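Local coordinates for PlaB phospholipase (Legionella pneumophila, PDB 6ZTI), which probably hydrolyses phospholipids as an alpha/beta hydrolase linked to virulence, its activity controlled by NAD(H)-mediated assembly into a tetramer, at residues Y183-A187 with N188-S192; A288-I291 with L292-L295; Y303-L306 with V307-D311. All coordinates share one frame; numbering follows the deposited sequence.

Contact 1: residues Y183-A187 with N188-S192; sequences YDCTA and NGVYS
With N188 CG held beside its own backbone N (chi1 -75°), the carboxamide folds back over the turn and delivers ND2 to the carbonyl of D184. This bond, ND2 to D184 O at 2.8 Å, is nearly straight (166°) and lies close to the plane of the amide, which fixes the rotation of the group. D184 answers from its side chain: OD1 takes the backbone N of A187 at 3.2 Å from above the carboxylate plane, an Asx motif at the start of the turn. The carbonyl of C185 is gripped twice, since N188 N (2.8 Å) and V190 N (3.0 Å) reach C185 O from opposite faces of its plane. T186 O receives G189 N at 3.0 Å, and C185 CB rests on V190 CB at 3.9 Å. One water joins T186 OG1 to V190 O and S192 N, and a second links T186 O to the hydroxyl of Y191. The paired bonds V190 N to C185 O and G189 N to T186 O, the positive phi of G189 and the apolar C185-V190 contact together form a Schellman motif, from which the chain leads into strand 191-197 of the parallel alpha/beta hydrolase sheet.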
loop_
_atom_site.group_PDB
_atom_site.type_symbol
_atom_site.label_atom_id
_atom_site.label_comp_id
_atom_site.label_asym_id
_atom_site.label_seq_id
_atom_site.Cartn_x
_atom_site.Cartn_y
_atom_site.Cartn_z
ATOM N N TYR B 183 6.615 34.089 -18.126
ATOM C CA TYR B 183 7.013 35.301 -17.422
ATOM C C TYR B 183 8.072 36.075 -18.206
ATOM O O TYR B 183 8.938 35.490 -18.871
ATOM C CB TYR B 183 7.586 34.958 -16.050
ATOM C CG TYR B 183 6.579 34.655 -14.953
ATOM C CD1 TYR B 183 5.566 33.724 -15.130
ATOM C CD2 TYR B 183 6.673 35.295 -13.715
ATOM C CE1 TYR B 183 4.666 33.438 -14.101
ATOM C CE2 TYR B 183 5.792 35.014 -12.693
ATOM C CZ TYR B 183 4.796 34.093 -12.892
ATOM O OH TYR B 183 3.940 33.845 -11.866
ATOM N N ASP B 184 8.010 37.407 -18.107
ATOM C CA ASP B 184 9.110 38.290 -18.521
ATOM C C ASP B 184 9.301 39.289 -17.388
ATOM O O ASP B 184 8.764 40.400 -17.415
ATOM C CB ASP B 184 8.859 38.988 -19.842
ATOM C CG ASP B 184 10.156 39.512 -20.475
ATOM O OD1 ASP B 184 11.150 39.707 -19.743
ATOM O OD2 ASP B 184 10.199 39.729 -21.703
ATOM N N CYS B 185 10.069 38.874 -16.381
ATOM C CA CYS B 185 10.325 39.738 -15.235
ATOM C C CYS B 185 11.030 41.015 -15.669
ATOM O O CYS B 185 10.594 42.124 -15.340
ATOM C CB CYS B 185 11.163 38.989 -14.196
ATOM S SG CYS B 185 10.377 37.534 -13.461
ATOM N N THR B 186 12.118 40.875 -16.425
ATOM C CA THR B 186 12.904 42.039 -16.803
ATOM C C THR B 186 12.046 43.090 -17.498
ATOM O O THR B 186 12.156 44.281 -17.202
ATOM C CB THR B 186 14.062 41.604 -17.688
ATOM O OG1 THR B 186 14.768 40.558 -17.022
ATOM C CG2 THR B 186 15.001 42.755 -17.925
ATOM N N ALA B 187 11.167 42.666 -18.405
ATOM C CA ALA B 187 10.347 43.621 -19.129
ATOM C C ALA B 187 9.392 44.360 -18.212
ATOM O O ALA B 187 8.967 45.473 -18.546
ATOM C CB ALA B 187 9.564 42.900 -20.218
ATOM N N ASN B 188 9.041 43.759 -17.074
ATOM C CA ASN B 188 8.127 44.342 -16.107
ATOM C C ASN B 188 8.865 45.006 -14.956
ATOM O O ASN B 188 8.246 45.346 -13.944
ATOM C CB ASN B 188 7.171 43.269 -15.574
ATOM C CG ASN B 188 6.092 42.904 -16.566
ATOM O OD1 ASN B 188 5.074 43.587 -16.667
ATOM N ND2 ASN B 188 6.298 41.813 -17.300
ATOM N N GLY B 189 10.176 45.186 -15.079
ATOM C CA GLY B 189 10.916 45.881 -14.046
ATOM C C GLY B 189 11.187 45.060 -12.814
ATOM O O GLY B 189 11.450 45.625 -11.749
ATOM N N VAL B 190 11.126 43.740 -12.918
ATOM C CA VAL B 190 11.488 42.845 -11.831
ATOM C C VAL B 190 12.794 42.188 -12.230
ATOM O O VAL B 190 12.876 41.526 -13.273
ATOM C CB VAL B 190 10.397 41.804 -11.550
ATOM C CG1 VAL B 190 10.882 40.773 -10.525
ATOM C CG2 VAL B 190 9.108 42.489 -11.068
ATOM N N TYR B 191 13.812 42.389 -11.412
ATOM C CA TYR B 191 15.160 41.913 -11.691
ATOM C C TYR B 191 15.386 40.671 -10.848
ATOM O O TYR B 191 15.473 40.753 -9.619
ATOM C CB TYR B 191 16.186 43.010 -11.416
ATOM C CG TYR B 191 15.972 44.181 -12.343
ATOM C CD1 TYR B 191 16.158 44.045 -13.715
ATOM C CD2 TYR B 191 15.551 45.416 -11.857
ATOM C CE1 TYR B 191 15.936 45.124 -14.586
ATOM C CE2 TYR B 191 15.333 46.462 -12.697
ATOM C CZ TYR B 191 15.522 46.324 -14.061
ATOM O OH TYR B 191 15.303 47.398 -14.896
ATOM N N SER B 192 15.438 39.519 -11.517
ATOM C CA SER B 192 15.529 38.217 -10.884
ATOM C C SER B 192 16.904 37.594 -11.104
ATOM O O SER B 192 17.484 37.708 -12.190
ATOM C CB SER B 192 14.444 37.303 -11.450
ATOM O OG SER B 192 14.395 36.103 -10.713
HETATM O O HOH W 1 14.783 39.534 -14.297
HETATM O O HOH W 2 13.880 46.333 -17.038
#

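Contact 2: residues A288-I291 with L292-L295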
loop_
_atom_site.group_PDB
_atom_site.type_symbol
_atom_site.label_atom_id
_atom_site.label_comp_id
_atom_site.label_asym_id
_atom_site.label_seq_id
_atom_site.Cartn_x
_atom_site.Cartn_y
_atom_site.Cartn_z
ATOM N N ALA B 288 27.977 37.718 -0.577
ATOM C CA ALA B 288 27.719 39.100 -0.192
ATOM C C ALA B 288 28.087 40.060 -1.317
ATOM O O ALA B 288 27.337 41.000 -1.617
ATOM C CB ALA B 288 28.503 39.435 1.075
ATOM N N ILE B 289 29.236 39.828 -1.955
ATOM C CA ILE B 289 29.704 40.716 -3.013
ATOM C C ILE B 289 28.737 40.717 -4.183
ATOM O O ILE B 289 28.443 41.770 -4.760
ATOM C CB ILE B 289 31.125 40.315 -3.453
ATOM C CG1 ILE B 289 32.157 40.693 -2.369
ATOM C CG2 ILE B 289 31.479 40.979 -4.792
ATOM C CD1 ILE B 289 33.444 39.897 -2.452
ATOM N N TRP B 290 28.230 39.545 -4.565
ATOM C CA TRP B 290 27.370 39.505 -5.741
ATOM C C TRP B 290 25.930 39.871 -5.415
ATOM O O TRP B 290 25.222 40.367 -6.297
ATOM C CB TRP B 290 27.459 38.130 -6.408
ATOM C CG TRP B 290 28.742 38.017 -7.153
ATOM C CD1 TRP B 290 29.850 37.320 -6.780
ATOM C CD2 TRP B 290 29.077 38.679 -8.375
ATOM N NE1 TRP B 290 30.848 37.485 -7.710
ATOM C CE2 TRP B 290 30.399 38.321 -8.696
ATOM C CE3 TRP B 290 28.380 39.532 -9.235
ATOM C CZ2 TRP B 290 31.037 38.778 -9.846
ATOM C CZ3 TRP B 290 29.016 39.996 -10.367
ATOM C CH2 TRP B 290 30.333 39.613 -10.667
ATOM N N ILE B 291 25.486 39.668 -4.168
ATOM C CA ILE B 291 24.177 40.184 -3.768
ATOM C C ILE B 291 24.146 41.700 -3.890
ATOM O O ILE B 291 23.156 42.278 -4.354
ATOM C CB ILE B 291 23.821 39.734 -2.337
ATOM C CG1 ILE B 291 23.324 38.298 -2.360
ATOM C CG2 ILE B 291 22.756 40.650 -1.732
ATOM C CD1 ILE B 291 23.071 37.687 -1.012
ATOM N N LEU B 292 25.221 42.367 -3.462
ATOM C CA LEU B 292 25.262 43.829 -3.509
ATOM C C LEU B 292 25.175 44.332 -4.944
ATOM O O LEU B 292 24.483 45.319 -5.228
ATOM C CB LEU B 292 26.541 44.336 -2.835
ATOM C CG LEU B 292 26.704 45.840 -2.617
ATOM C CD1 LEU B 292 25.536 46.414 -1.829
ATOM C CD2 LEU B 292 28.013 46.116 -1.892
ATOM N N ARG B 293 25.854 43.649 -5.865
ATOM C CA ARG B 293 25.753 43.994 -7.278
ATOM C C ARG B 293 24.323 43.825 -7.778
ATOM O O ARG B 293 23.787 44.697 -8.474
ATOM C CB ARG B 293 26.708 43.116 -8.092
ATOM C CG ARG B 293 28.172 43.486 -7.991
ATOM C CD ARG B 293 28.467 44.843 -8.631
ATOM N NE ARG B 293 27.951 44.957 -9.996
ATOM C CZ ARG B 293 28.596 44.549 -11.089
ATOM N NH1 ARG B 293 29.795 43.982 -10.997
ATOM N NH2 ARG B 293 28.034 44.705 -12.282
ATOM N N CYS B 294 23.691 42.696 -7.436
ATOM C CA CYS B 294 22.330 42.421 -7.898
ATOM C C CYS B 294 21.363 43.484 -7.393
ATOM O O CYS B 294 20.542 44.007 -8.157
ATOM C CB CYS B 294 21.890 41.022 -7.440
ATOM S SG CYS B 294 22.794 39.618 -8.217
ATOM N N LEU B 295 21.464 43.832 -6.107
ATOM C CA LEU B 295 20.604 44.859 -5.530
ATOM C C LEU B 295 20.804 46.220 -6.181
ATOM O O LEU B 295 19.912 47.073 -6.099
ATOM C CB LEU B 295 20.863 44.986 -4.028
ATOM C CG LEU B 295 20.364 43.836 -3.153
ATOM C CD1 LEU B 295 20.828 44.032 -1.719
ATOM C CD2 LEU B 295 18.844 43.736 -3.211
#
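I291, W290 and L292 carry most of this contact, each on a different flank of helix 286-296. I291 meets L295 one turn further on. Its CG2 branch, anti to the backbone N, stands next to L295 CD1 at 3.9 Å, and the two side chains run side by side in the same direction. L295 CG also lies 3.4 Å from I291 O, the same carbonyl that accepts L295 N in a straight bond of 2.9 Å (169°).

W290 pairs with R293 on another flank. The indole reaches forward along the helix, where CE3 of the six-membered ring sits 4.1 Å from R293 CB and CZ3 sits 4.1 Å from R293 NH1. Ring and guanidinium planes are 36° apart, so the two flat groups are neither stacked nor perpendicular. Bends at chi2 and chi3 curl the arginine chain round and carry its guanidinium alongside the indole, where NH1 forms a salt bridge with E309 of helix 300-320.

L292 projects from a third flank, roughly at right angles to the helix axis, and L292 CB lies 3.6 Å from A288 O. The L292 side chain also touches Q42 of helix 35-44. The backbone beneath is regular, with C294 N bonded to W290 O at 3.0 Å, although the bond from R293 N to I289 O is long and weak.

I291, C294 and L295 pack on strand 123-129, and W290 lies against helix 300-320 and L195 of strand 191-197. These i/i+3 and i/i+4 pairs belong to an amphipathic helix laid against the central parallel sheet, as in the alpha/beta hydrolase fold.

Contact 3: residues Y303-L306 with V307-D311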
loop_
_atom_site.group_PDB
_atom_site.type_symbol
_atom_site.label_atom_id
_atom_site.label_comp_id
_atom_site.label_asym_id
_atom_site.label_seq_id
_atom_site.Cartn_x
_atom_site.Cartn_y
_atom_site.Cartn_z
ATOM N N TYR B 303 21.312 45.105 -15.774
ATOM C CA TYR B 303 20.959 43.704 -15.596
ATOM C C TYR B 303 21.733 42.823 -16.562
ATOM O O TYR B 303 22.322 41.817 -16.158
ATOM C CB TYR B 303 19.456 43.502 -15.792
ATOM C CG TYR B 303 18.993 42.077 -15.531
ATOM C CD1 TYR B 303 18.957 41.566 -14.243
ATOM C CD2 TYR B 303 18.586 41.256 -16.567
ATOM C CE1 TYR B 303 18.529 40.272 -13.988
ATOM C CE2 TYR B 303 18.148 39.963 -16.327
ATOM C CZ TYR B 303 18.124 39.476 -15.030
ATOM O OH TYR B 303 17.705 38.197 -14.770
ATOM N N ASN B 304 21.722 43.177 -17.853
ATOM C CA ASN B 304 22.405 42.362 -18.852
ATOM C C ASN B 304 23.910 42.366 -18.631
ATOM O O ASN B 304 24.584 41.366 -18.914
ATOM C CB ASN B 304 22.078 42.864 -20.259
ATOM C CG ASN B 304 20.673 42.531 -20.672
ATOM O OD1 ASN B 304 20.044 41.642 -20.107
ATOM N ND2 ASN B 304 20.173 43.235 -21.671
ATOM N N LYS B 305 24.455 43.481 -18.145
ATOM C CA LYS B 305 25.854 43.500 -17.734
ATOM C C LYS B 305 26.112 42.432 -16.676
ATOM O O LYS B 305 27.052 41.638 -16.792
ATOM C CB LYS B 305 26.211 44.891 -17.217
ATOM C CG LYS B 305 27.668 45.097 -16.820
ATOM C CD LYS B 305 28.107 46.539 -17.105
ATOM C CE LYS B 305 28.866 47.162 -15.939
ATOM N NZ LYS B 305 29.193 48.600 -16.201
ATOM N N LEU B 306 25.260 42.375 -15.652
ATOM C CA LEU B 306 25.429 41.395 -14.583
ATOM C C LEU B 306 25.202 39.971 -15.074
ATOM O O LEU B 306 25.884 39.037 -14.622
ATOM C CB LEU B 306 24.473 41.723 -13.442
ATOM C CG LEU B 306 24.645 40.999 -12.112
ATOM C CD1 LEU B 306 26.100 40.784 -11.784
ATOM C CD2 LEU B 306 23.998 41.818 -11.015
ATOM N N VAL B 307 24.239 39.768 -15.976
ATOM C CA VAL B 307 24.028 38.429 -16.531
ATOM C C VAL B 307 25.329 37.899 -17.116
ATOM O O VAL B 307 25.713 36.745 -16.891
ATOM C CB VAL B 307 22.917 38.452 -17.591
ATOM C CG1 VAL B 307 22.846 37.129 -18.316
ATOM C CG2 VAL B 307 21.571 38.776 -16.950
ATOM N N LYS B 308 26.027 38.740 -17.877
ATOM C CA LYS B 308 27.264 38.304 -18.514
ATOM C C LYS B 308 28.386 38.144 -17.499
ATOM O O LYS B 308 29.162 37.186 -17.580
ATOM C CB LYS B 308 27.666 39.296 -19.600
ATOM C CG LYS B 308 28.877 38.873 -20.419
ATOM C CD LYS B 308 29.927 39.982 -20.479
ATOM C CE LYS B 308 30.807 40.004 -19.230
ATOM N NZ LYS B 308 32.178 40.507 -19.535
ATOM N N GLU B 309 28.494 39.061 -16.532
ATOM C CA GLU B 309 29.519 38.902 -15.506
ATOM C C GLU B 309 29.335 37.597 -14.745
ATOM O O GLU B 309 30.313 36.891 -14.465
ATOM C CB GLU B 309 29.509 40.082 -14.533
ATOM C CG GLU B 309 30.117 41.364 -15.090
ATOM C CD GLU B 309 30.239 42.470 -14.045
ATOM O OE1 GLU B 309 30.703 42.188 -12.920
ATOM O OE2 GLU B 309 29.871 43.624 -14.349
ATOM N N LEU B 310 28.093 37.255 -14.397
ATOM C CA LEU B 310 27.885 36.036 -13.619
ATOM C C LEU B 310 28.149 34.787 -14.445
ATOM O O LEU B 310 28.589 33.762 -13.902
ATOM C CB LEU B 310 26.470 35.998 -13.056
ATOM C CG LEU B 310 26.228 36.969 -11.906
ATOM C CD1 LEU B 310 24.740 37.061 -11.633
ATOM C CD2 LEU B 310 26.971 36.534 -10.662
ATOM N N ASP B 311 27.857 34.839 -15.742
ATOM C CA ASP B 311 28.184 33.716 -16.611
ATOM C C ASP B 311 29.692 33.482 -16.664
ATOM O O ASP B 311 30.149 32.334 -16.670
ATOM C CB ASP B 311 27.633 33.952 -18.019
ATOM C CG ASP B 311 27.865 32.754 -18.931
ATOM O OD1 ASP B 311 27.348 31.664 -18.608
ATOM O OD2 ASP B 311 28.584 32.889 -19.941
#
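Y303 and V307, one turn apart on helix 300-320, meet ring against methyl. From CB the tyrosine turns CG anti to its own backbone N (chi1 -176°), which sets the ring beside the next turn. CD2 comes first to V307 CG2, at 3.9 Å, CE2 is nearest to the same methyl, at 3.7 Å, and CZ passes it at 4.0 Å. The methyl thus stands over one face of the ring, displaced toward its rim and 23° off the normal as seen from the centroid, in a CH-pi contact. At the tip, OH is satisfied twice by main-chain groups: it bonds to S192 O and accepts from A257 N, and these two bonds tether the ring to neighbouring strands. V307 CG2 also packs on Y303 O, the carbonyl that accepts V307 N at 2.8 Å.

On a second flank, L306 CD1 reaches L310 CG at 3.8 Å, and L310 CG in turn leans on L306 O at 3.4 Å. The backbone bond from L310 N to L306 O, 2.8 Å, runs beneath this pair. K305 and E309 lie side by side further round, touching through the methylene CG of the lysine and OE2 of the glutamate at 3.6 Å. Their charged ends are not in contact, and the carboxylate of E309 turns to R293 instead.

Helix 300-320 lies alongside helix 286-296, and both pack on the parallel sheet. L306 fits against W290 and C294 of that helix and F193 of strand 191-197, L310 touches W290, L195 and A257, and V307 rests on A257 of strand 257-261. F193 meets the Y303 ring edge-to-face.

The three contacts form a chain of neighbours around helix 300-320. Contact 1 touches contact 3, their centres 15 Å apart, through Y303: its OH lies 2.6 Å from S192 O and its CE2 3.5 Å from T186 OG1, so one tyrosine joins the turn to the helix. Contacts 2 and 3, centres 12 Å apart, lie on consecutive helices and are joined by the salt bridge of R293 NH1 with E309 OE1 at 2.8 Å and by packing of W290 CZ3 on L306 CD1. Contacts 1 and 2 do not touch, their nearest atoms being about 6 Å apart. All three lie away from the thio-NAD pockets.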